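Local coordinates for Slr1438 protein (PDB 3K25) that is of uncharacterised function but belongs to the aldose 1-epimerase (galactose mutarotase-like) family, and so may bind a carbohydrate and act as an isomerase, at residues His15-Leu27 with Phe134-Glu146. Numbering follows the deposited sequence.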
ATOM      1  N   HIS A  15     -13.487  10.015  -8.335  1.00 27.25           N
ATOM      2  CA  HIS A  15     -14.456   8.961  -8.031  1.00 28.52           C
ATOM      3  C   HIS A  15     -14.546   7.977  -9.184  1.00 30.98           C
ATOM      4  O   HIS A  15     -14.808   8.358 -10.323  1.00 30.15           O
ATOM      5  CB  HIS A  15     -15.829   9.571  -7.775  1.00 27.32           C
ATOM      6  CG  HIS A  15     -15.892  10.403  -6.537  1.00 24.40           C
ATOM      7  ND1 HIS A  15     -16.061   9.855  -5.285  1.00 25.81           N
ATOM      8  CD2 HIS A  15     -15.792  11.741  -6.354  1.00 20.62           C
ATOM      9  CE1 HIS A  15     -16.064  10.820  -4.379  1.00 23.93           C
ATOM     10  NE2 HIS A  15     -15.902  11.974  -5.002  1.00 24.25           N
ATOM     11  N   LEU A  16     -14.317   6.706  -8.884  1.00 29.00           N
ATOM     12  CA  LEU A  16     -14.371   5.675  -9.912  1.00 32.96           C
ATOM     13  C   LEU A  16     -15.549   4.742  -9.667  1.00 38.65           C
ATOM     14  O   LEU A  16     -15.915   4.482  -8.514  1.00 39.33           O
ATOM     15  CB  LEU A  16     -13.062   4.875  -9.945  1.00 26.81           C
ATOM     16  CG  LEU A  16     -11.874   5.505 -10.683  1.00 21.50           C
ATOM     17  CD1 LEU A  16     -11.337   6.706  -9.897  1.00 19.00           C
ATOM     18  CD2 LEU A  16     -10.779   4.454 -10.874  1.00 20.21           C
ATOM     19  N   GLU A  17     -16.143   4.245 -10.753  1.00 27.83           N
ATOM     20  CA  GLU A  17     -17.273   3.343 -10.620  1.00 36.37           C
ATOM     21  C   GLU A  17     -17.620   2.455 -11.811  1.00 41.91           C
ATOM     22  O   GLU A  17     -17.270   2.740 -12.965  1.00 38.95           O
ATOM     23  CB  GLU A  17     -18.526   4.138 -10.222  1.00 40.31           C
ATOM     24  CG  GLU A  17     -19.753   3.835 -11.063  1.00 48.18           C
ATOM     25  CD  GLU A  17     -20.975   4.597 -10.620  1.00 53.83           C
ATOM     26  OE1 GLU A  17     -21.493   4.303  -9.526  1.00 55.72           O
ATOM     27  OE2 GLU A  17     -21.417   5.496 -11.365  1.00 57.07           O
ATOM     28  N   ASP A  18     -18.307   1.365 -11.468  1.00 25.80           N
ATOM     29  CA  ASP A  18     -18.851   0.386 -12.396  1.00 36.90           C
ATOM     30  C   ASP A  18     -20.277   0.219 -11.871  1.00 45.11           C
ATOM     31  O   ASP A  18     -20.522  -0.580 -10.961  1.00 47.22           O
ATOM     32  CB  ASP A  18     -18.099  -0.953 -12.328  1.00 37.39           C
ATOM     33  CG  ASP A  18     -18.719  -2.035 -13.237  1.00 44.44           C
ATOM     34  OD1 ASP A  18     -19.333  -1.699 -14.282  1.00 49.29           O
ATOM     35  OD2 ASP A  18     -18.570  -3.236 -12.912  1.00 46.24           O
ATOM     36  N   ASP A  19     -21.204   1.004 -12.431  1.00 37.66           N
ATOM     37  CA  ASP A  19     -22.612   0.976 -12.024  1.00 47.68           C
ATOM     38  C   ASP A  19     -23.220  -0.403 -12.173  1.00 57.00           C
ATOM     39  O   ASP A  19     -24.304  -0.661 -11.668  1.00 61.28           O
ATOM     40  CB  ASP A  19     -23.448   2.004 -12.812  1.00 48.62           C
ATOM     41  CG  ASP A  19     -23.354   1.823 -14.323  1.00 50.94           C
ATOM     42  OD1 ASP A  19     -23.171   0.679 -14.786  1.00 51.59           O
ATOM     43  OD2 ASP A  19     -23.482   2.833 -15.051  1.00 51.30           O
ATOM     44  N   GLN A  20     -22.508  -1.286 -12.865  1.00 47.27           N
ATOM     45  CA  GLN A  20     -22.968  -2.646 -13.068  1.00 58.01           C
ATOM     46  C   GLN A  20     -22.678  -3.501 -11.854  1.00 60.15           C
ATOM     47  O   GLN A  20     -23.555  -4.185 -11.347  1.00 65.44           O
ATOM     48  CB  GLN A  20     -22.302  -3.248 -14.299  1.00 59.88           C
ATOM     49  CG  GLN A  20     -22.902  -2.741 -15.581  1.00 69.15           C
ATOM     50  CD  GLN A  20     -24.409  -2.828 -15.540  1.00 74.00           C
ATOM     51  OE1 GLN A  20     -24.974  -3.908 -15.357  1.00 75.81           O
ATOM     52  NE2 GLN A  20     -25.072  -1.690 -15.695  1.00 78.25           N
ATOM     53  N   SER A  21     -21.441  -3.459 -11.387  1.00 47.19           N
ATOM     54  CA  SER A  21     -21.052  -4.244 -10.224  1.00 48.59           C
ATOM     55  C   SER A  21     -21.363  -3.468  -8.967  1.00 49.25           C
ATOM     56  O   SER A  21     -21.150  -3.967  -7.866  1.00 51.47           O
ATOM     57  CB  SER A  21     -19.558  -4.528 -10.260  1.00 43.80           C
ATOM     58  OG  SER A  21     -18.829  -3.309 -10.255  1.00 36.65           O
ATOM     59  N   LEU A  22     -21.873  -2.250  -9.135  1.00 56.30           N
ATOM     60  CA  LEU A  22     -22.179  -1.389  -7.998  1.00 54.57           C
ATOM     61  C   LEU A  22     -20.893  -1.140  -7.218  1.00 46.55           C
ATOM     62  O   LEU A  22     -20.861  -1.214  -5.986  1.00 46.36           O
ATOM     63  CB  LEU A  22     -23.227  -2.035  -7.088  1.00 60.15           C
ATOM     64  CG  LEU A  22     -24.680  -1.650  -7.366  1.00 67.59           C
ATOM     65  CD1 LEU A  22     -25.028  -1.946  -8.810  1.00 71.46           C
ATOM     66  CD2 LEU A  22     -25.589  -2.412  -6.430  1.00 71.89           C
ATOM     67  N   ALA A  23     -19.829  -0.839  -7.955  1.00 48.74           N
ATOM     68  CA  ALA A  23     -18.533  -0.582  -7.353  1.00 39.89           C
ATOM     69  C   ALA A  23     -18.098   0.869  -7.522  1.00 30.94           C
ATOM     70  O   ALA A  23     -18.143   1.426  -8.623  1.00 30.90           O
ATOM     71  CB  ALA A  23     -17.487  -1.502  -7.960  1.00 39.47           C
ATOM     72  N   ARG A  24     -17.680   1.477  -6.420  1.00 55.98           N
ATOM     73  CA  ARG A  24     -17.209   2.846  -6.455  1.00 47.25           C
ATOM     74  C   ARG A  24     -15.979   3.026  -5.577  1.00 38.21           C
ATOM     75  O   ARG A  24     -15.885   2.475  -4.469  1.00 37.08           O
ATOM     76  CB  ARG A  24     -18.330   3.818  -6.059  1.00 50.47           C
ATOM     77  CG  ARG A  24     -19.249   3.371  -4.918  1.00 54.52           C
ATOM     78  CD  ARG A  24     -20.658   3.942  -5.132  1.00 60.02           C
ATOM     79  NE  ARG A  24     -20.633   5.376  -5.409  1.00 58.83           N
ATOM     80  CZ  ARG A  24     -21.422   5.982  -6.293  1.00 60.46           C
ATOM     81  NH1 ARG A  24     -22.300   5.278  -6.988  1.00 66.04           N
ATOM     82  NH2 ARG A  24     -21.330   7.289  -6.485  1.00 58.59           N
ATOM     83  N   LEU A  25     -15.022   3.786  -6.093  1.00 38.20           N
ATOM     84  CA  LEU A  25     -13.779   4.021  -5.377  1.00 30.73           C
ATOM     85  C   LEU A  25     -13.440   5.511  -5.330  1.00 24.43           C
ATOM     86  O   LEU A  25     -13.795   6.281  -6.237  1.00 23.48           O
ATOM     87  CB  LEU A  25     -12.661   3.218  -6.059  1.00 30.96           C
ATOM     88  CG  LEU A  25     -11.218   3.269  -5.551  1.00 29.07           C
ATOM     89  CD1 LEU A  25     -10.522   1.967  -5.942  1.00 27.30           C
ATOM     90  CD2 LEU A  25     -10.487   4.486  -6.119  1.00 30.65           C
ATOM     91  N   SER A  26     -12.763   5.910  -4.261  1.00 40.01           N
ATOM     92  CA  SER A  26     -12.362   7.294  -4.092  1.00 34.39           C
ATOM     93  C   SER A  26     -10.846   7.379  -4.019  1.00 28.76           C
ATOM     94  O   SER A  26     -10.223   6.783  -3.140  1.00 28.15           O
ATOM     95  CB  SER A  26     -12.977   7.879  -2.818  1.00 35.02           C
ATOM     96  OG  SER A  26     -14.390   7.767  -2.838  1.00 37.22           O
ATOM     97  N   LEU A  27     -10.256   8.120  -4.952  1.00 29.19           N
ATOM     98  CA  LEU A  27      -8.812   8.291  -4.994  1.00 25.25           C
ATOM     99  C   LEU A  27      -8.466   9.782  -4.946  1.00 21.62           C
ATOM    100  O   LEU A  27      -9.000  10.567  -5.719  1.00 20.56           O
ATOM    101  CB  LEU A  27      -8.265   7.616  -6.258  1.00 26.31           C
ATOM    102  CG  LEU A  27      -6.867   7.887  -6.813  1.00 27.32           C
ATOM    103  CD1 LEU A  27      -5.830   7.982  -5.730  1.00 27.31           C
ATOM    104  CD2 LEU A  27      -6.548   6.779  -7.790  1.00 29.96           C
ATOM    105  N   PHE A 134       1.507   5.022 -11.930  1.00 25.98           N
ATOM    106  CA  PHE A 134       0.668   3.933 -11.456  1.00 26.38           C
ATOM    107  C   PHE A 134      -0.667   4.045 -12.149  1.00 29.63           C
ATOM    108  O   PHE A 134      -1.171   5.149 -12.388  1.00 29.45           O
ATOM    109  CB  PHE A 134       0.450   4.010  -9.933  1.00 23.18           C
ATOM    110  CG  PHE A 134       1.660   3.627  -9.105  1.00 20.80           C
ATOM    111  CD1 PHE A 134       2.936   3.540  -9.679  1.00 19.44           C
ATOM    112  CD2 PHE A 134       1.528   3.400  -7.733  1.00 18.91           C
ATOM    113  CE1 PHE A 134       4.053   3.239  -8.895  1.00 17.52           C
ATOM    114  CE2 PHE A 134       2.640   3.097  -6.940  1.00 19.81           C
ATOM    115  CZ  PHE A 134       3.903   3.017  -7.516  1.00 16.92           C
ATOM    116  N   SER A 135      -1.234   2.893 -12.476  1.00 24.07           N
ATOM    117  CA  SER A 135      -2.521   2.845 -13.138  1.00 24.45           C
ATOM    118  C   SER A 135      -3.484   2.129 -12.204  1.00 25.32           C
ATOM    119  O   SER A 135      -3.238   0.996 -11.788  1.00 26.88           O
ATOM    120  CB  SER A 135      -2.399   2.086 -14.467  1.00 25.02           C
ATOM    121  OG  SER A 135      -3.642   2.013 -15.145  1.00 23.97           O
ATOM    122  N   TYR A 136      -4.567   2.807 -11.850  1.00 37.20           N
ATOM    123  CA  TYR A 136      -5.565   2.210 -10.983  1.00 37.17           C
ATOM    124  C   TYR A 136      -6.754   1.876 -11.871  1.00 42.51           C
ATOM    125  O   TYR A 136      -7.338   2.755 -12.497  1.00 44.63           O
ATOM    126  CB  TYR A 136      -5.979   3.181  -9.886  1.00 33.95           C
ATOM    127  CG  TYR A 136      -4.829   3.765  -9.097  1.00 31.37           C
ATOM    128  CD1 TYR A 136      -3.944   4.659  -9.688  1.00 31.42           C
ATOM    129  CD2 TYR A 136      -4.660   3.468  -7.744  1.00 28.72           C
ATOM    130  CE1 TYR A 136      -2.931   5.251  -8.962  1.00 28.92           C
ATOM    131  CE2 TYR A 136      -3.642   4.060  -7.003  1.00 26.52           C
ATOM    132  CZ  TYR A 136      -2.787   4.957  -7.622  1.00 27.60           C
ATOM    133  OH  TYR A 136      -1.817   5.613  -6.894  1.00 30.86           O
ATOM    134  N   GLN A 137      -7.089   0.593 -11.928  1.00 24.51           N
ATOM    135  CA  GLN A 137      -8.187   0.099 -12.753  1.00 27.24           C
ATOM    136  C   GLN A 137      -9.225  -0.570 -11.878  1.00 30.07           C
ATOM    137  O   GLN A 137      -8.914  -1.478 -11.117  1.00 31.30           O
ATOM    138  CB  GLN A 137      -7.636  -0.879 -13.784  1.00 28.33           C
ATOM    139  CG  GLN A 137      -6.447  -0.284 -14.501  1.00 27.41           C
ATOM    140  CD  GLN A 137      -5.676  -1.285 -15.312  1.00 27.03           C
ATOM    141  OE1 GLN A 137      -5.883  -2.490 -15.201  1.00 30.08           O
ATOM    142  NE2 GLN A 137      -4.761  -0.790 -16.130  1.00 31.07           N
ATOM    143  N   LEU A 138     -10.461  -0.091 -11.992  1.00 25.68           N
ATOM    144  CA  LEU A 138     -11.580  -0.610 -11.218  1.00 27.23           C
ATOM    145  C   LEU A 138     -12.610  -1.288 -12.111  1.00 33.04           C
ATOM    146  O   LEU A 138     -13.142  -0.661 -13.020  1.00 32.54           O
ATOM    147  CB  LEU A 138     -12.267   0.522 -10.468  1.00 23.75           C
ATOM    148  CG  LEU A 138     -13.427   0.033  -9.598  1.00 26.20           C
ATOM    149  CD1 LEU A 138     -12.850  -0.403  -8.254  1.00 24.97           C
ATOM    150  CD2 LEU A 138     -14.472   1.140  -9.393  1.00 25.22           C
ATOM    151  N   GLN A 139     -12.867  -2.568 -11.859  1.00 32.93           N
ATOM    152  CA  GLN A 139     -13.870  -3.320 -12.605  1.00 40.88           C
ATOM    153  C   GLN A 139     -14.508  -4.368 -11.714  1.00 46.28           C
ATOM    154  O   GLN A 139     -13.865  -4.916 -10.817  1.00 45.11           O
ATOM    155  CB  GLN A 139     -13.296  -4.054 -13.817  1.00 43.30           C
ATOM    156  CG  GLN A 139     -14.186  -5.267 -14.172  1.00 54.38           C
ATOM    157  CD  GLN A 139     -13.635  -6.170 -15.257  1.00 59.81           C
ATOM    158  OE1 GLN A 139     -12.446  -6.509 -15.267  1.00 63.95           O
ATOM    159  NE2 GLN A 139     -14.511  -6.592 -16.172  1.00 59.02           N
ATOM    160  N   GLY A 140     -15.776  -4.650 -11.993  1.00 42.97           N
ATOM    161  CA  GLY A 140     -16.504  -5.649 -11.245  1.00 49.05           C
ATOM    162  C   GLY A 140     -16.250  -5.588  -9.758  1.00 49.56           C
ATOM    163  O   GLY A 140     -16.592  -4.607  -9.112  1.00 49.22           O
ATOM    164  N   HIS A 141     -15.641  -6.633  -9.212  1.00 61.49           N
ATOM    165  CA  HIS A 141     -15.382  -6.670  -7.782  1.00 61.35           C
ATOM    166  C   HIS A 141     -13.903  -6.634  -7.439  1.00 54.78           C
ATOM    167  O   HIS A 141     -13.479  -7.181  -6.418  1.00 54.54           O
ATOM    168  CB  HIS A 141     -16.029  -7.916  -7.176  1.00 70.70           C
ATOM    169  CG  HIS A 141     -17.526  -7.865  -7.148  1.00 81.43           C
ATOM    170  ND1 HIS A 141     -18.228  -7.035  -6.301  1.00 88.00           N
ATOM    171  CD2 HIS A 141     -18.455  -8.531  -7.876  1.00 85.57           C
ATOM    172  CE1 HIS A 141     -19.524  -7.192  -6.506  1.00 91.82           C
ATOM    173  NE2 HIS A 141     -19.689  -8.093  -7.457  1.00 91.97           N
ATOM    174  N   SER A 142     -13.110  -5.974  -8.272  1.00 66.74           N
ATOM    175  CA  SER A 142     -11.689  -5.916  -7.989  1.00 59.15           C
ATOM    176  C   SER A 142     -11.011  -4.597  -8.321  1.00 52.07           C
ATOM    177  O   SER A 142     -11.527  -3.782  -9.092  1.00 53.96           O
ATOM    178  CB  SER A 142     -10.967  -7.049  -8.725  1.00 59.46           C
ATOM    179  OG  SER A 142     -10.943  -6.824 -10.124  1.00 60.25           O
ATOM    180  N   LEU A 143      -9.843  -4.405  -7.717  1.00 42.75           N
ATOM    181  CA  LEU A 143      -9.018  -3.226  -7.938  1.00 34.42           C
ATOM    182  C   LEU A 143      -7.619  -3.683  -8.290  1.00 29.09           C
ATOM    183  O   LEU A 143      -6.983  -4.417  -7.527  1.00 29.00           O
ATOM    184  CB  LEU A 143      -8.940  -2.346  -6.694  1.00 30.77           C
ATOM    185  CG  LEU A 143      -7.955  -1.191  -6.883  1.00 26.37           C
ATOM    186  CD1 LEU A 143      -8.204  -0.469  -8.191  1.00 25.95           C
ATOM    187  CD2 LEU A 143      -8.096  -0.255  -5.717  1.00 21.98           C
ATOM    188  N   ARG A 144      -7.146  -3.243  -9.447  1.00 35.09           N
ATOM    189  CA  ARG A 144      -5.818  -3.601  -9.924  1.00 31.27           C
ATOM    190  C   ARG A 144      -5.009  -2.324 -10.053  1.00 28.19           C
ATOM    191  O   ARG A 144      -5.502  -1.320 -10.565  1.00 28.68           O
ATOM    192  CB  ARG A 144      -5.909  -4.281 -11.300  1.00 33.23           C
ATOM    193  CG  ARG A 144      -4.582  -4.809 -11.828  1.00 33.32           C
ATOM    194  CD  ARG A 144      -4.679  -5.267 -13.290  1.00 37.09           C
ATOM    195  NE  ARG A 144      -3.509  -6.048 -13.708  1.00 34.60           N
ATOM    196  CZ  ARG A 144      -3.188  -7.234 -13.192  1.00 34.87           C
ATOM    197  NH1 ARG A 144      -3.954  -7.771 -12.243  1.00 31.46           N
ATOM    198  NH2 ARG A 144      -2.110  -7.886 -13.619  1.00 36.97           N
ATOM    199  N   ILE A 145      -3.777  -2.353  -9.567  1.00 29.16           N
ATOM    200  CA  ILE A 145      -2.912  -1.190  -9.672  1.00 26.89           C
ATOM    201  C   ILE A 145      -1.681  -1.674 -10.398  1.00 27.82           C
ATOM    202  O   ILE A 145      -1.102  -2.705 -10.048  1.00 29.05           O
ATOM    203  CB  ILE A 145      -2.515  -0.623  -8.302  1.00 22.01           C
ATOM    204  CG1 ILE A 145      -3.745  -0.519  -7.402  1.00 23.06           C
ATOM    205  CG2 ILE A 145      -1.919   0.769  -8.486  1.00 19.33           C
ATOM    206  CD1 ILE A 145      -3.484   0.154  -6.079  1.00 16.64           C
ATOM    207  N   GLU A 146      -1.305  -0.950 -11.439  1.00 31.12           N
ATOM    208  CA  GLU A 146      -0.153  -1.330 -12.227  1.00 32.93           C
ATOM    209  C   GLU A 146       0.898  -0.255 -12.062  1.00 32.49           C
ATOM    210  O   GLU A 146       0.601   0.943 -12.118  1.00 34.98           O
ATOM    211  CB  GLU A 146      -0.560  -1.503 -13.691  1.00 34.88           C
ATOM    212  CG  GLU A 146      -1.727  -2.468 -13.857  1.00 40.52           C
ATOM    213  CD  GLU A 146      -2.040  -2.789 -15.307  1.00 47.94           C
ATOM    214  OE1 GLU A 146      -2.166  -1.848 -16.123  1.00 51.75           O
ATOM    215  OE2 GLU A 146      -2.172  -3.994 -15.625  1.00 51.67           O
TER
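Leu27 CD2 lies over one face of the Tyr136 ring, 3.7 Å from its centroid and 11° off the normal, a CH-pi contact between two beta-hairpins from separate sheets of the galactose mutarotase-like fold, which meet closely at their turns and open toward this pair. The N-to-C directions of strands 23-27 and 134-139 differ by 157°, nearly antiparallel, yet the strands share no backbone hydrogen bonds; side chains largely make the join, with the Gly140 backbone held at the turns. Ile145 CG2 covers the opposite ring face, offset toward the rim, which leaves the ring sandwiched between methyls of both hairpins. With Tyr136 replaced by an alanine, Leu27 CD2 and Ile145 CG2 would probably face a gap, and Gly33 O would lose its weak hydrogen bond from the phenol. Leu138 CG, anti to the backbone N (chi1 -178°), carries both methyls toward hairpin 15-27: CD1 meets Leu25 CD1 at 4.0 Å, whereas CD2 sits near Leu16 O (3.7 Å) and Ala23 O. Leu25 crosses Leu143 at about a right angle, Leu25 CD1 meeting Leu143 CD2. Asp18 OD2 accepts weak hydrogen bonds from Gly140 N (3.3 Å) and Ser21 N. Ser21 OG sits 2.7 Å from Asp18 OD2 and 2.8 Å from Gly140 O, its single proton able to serve either acceptor.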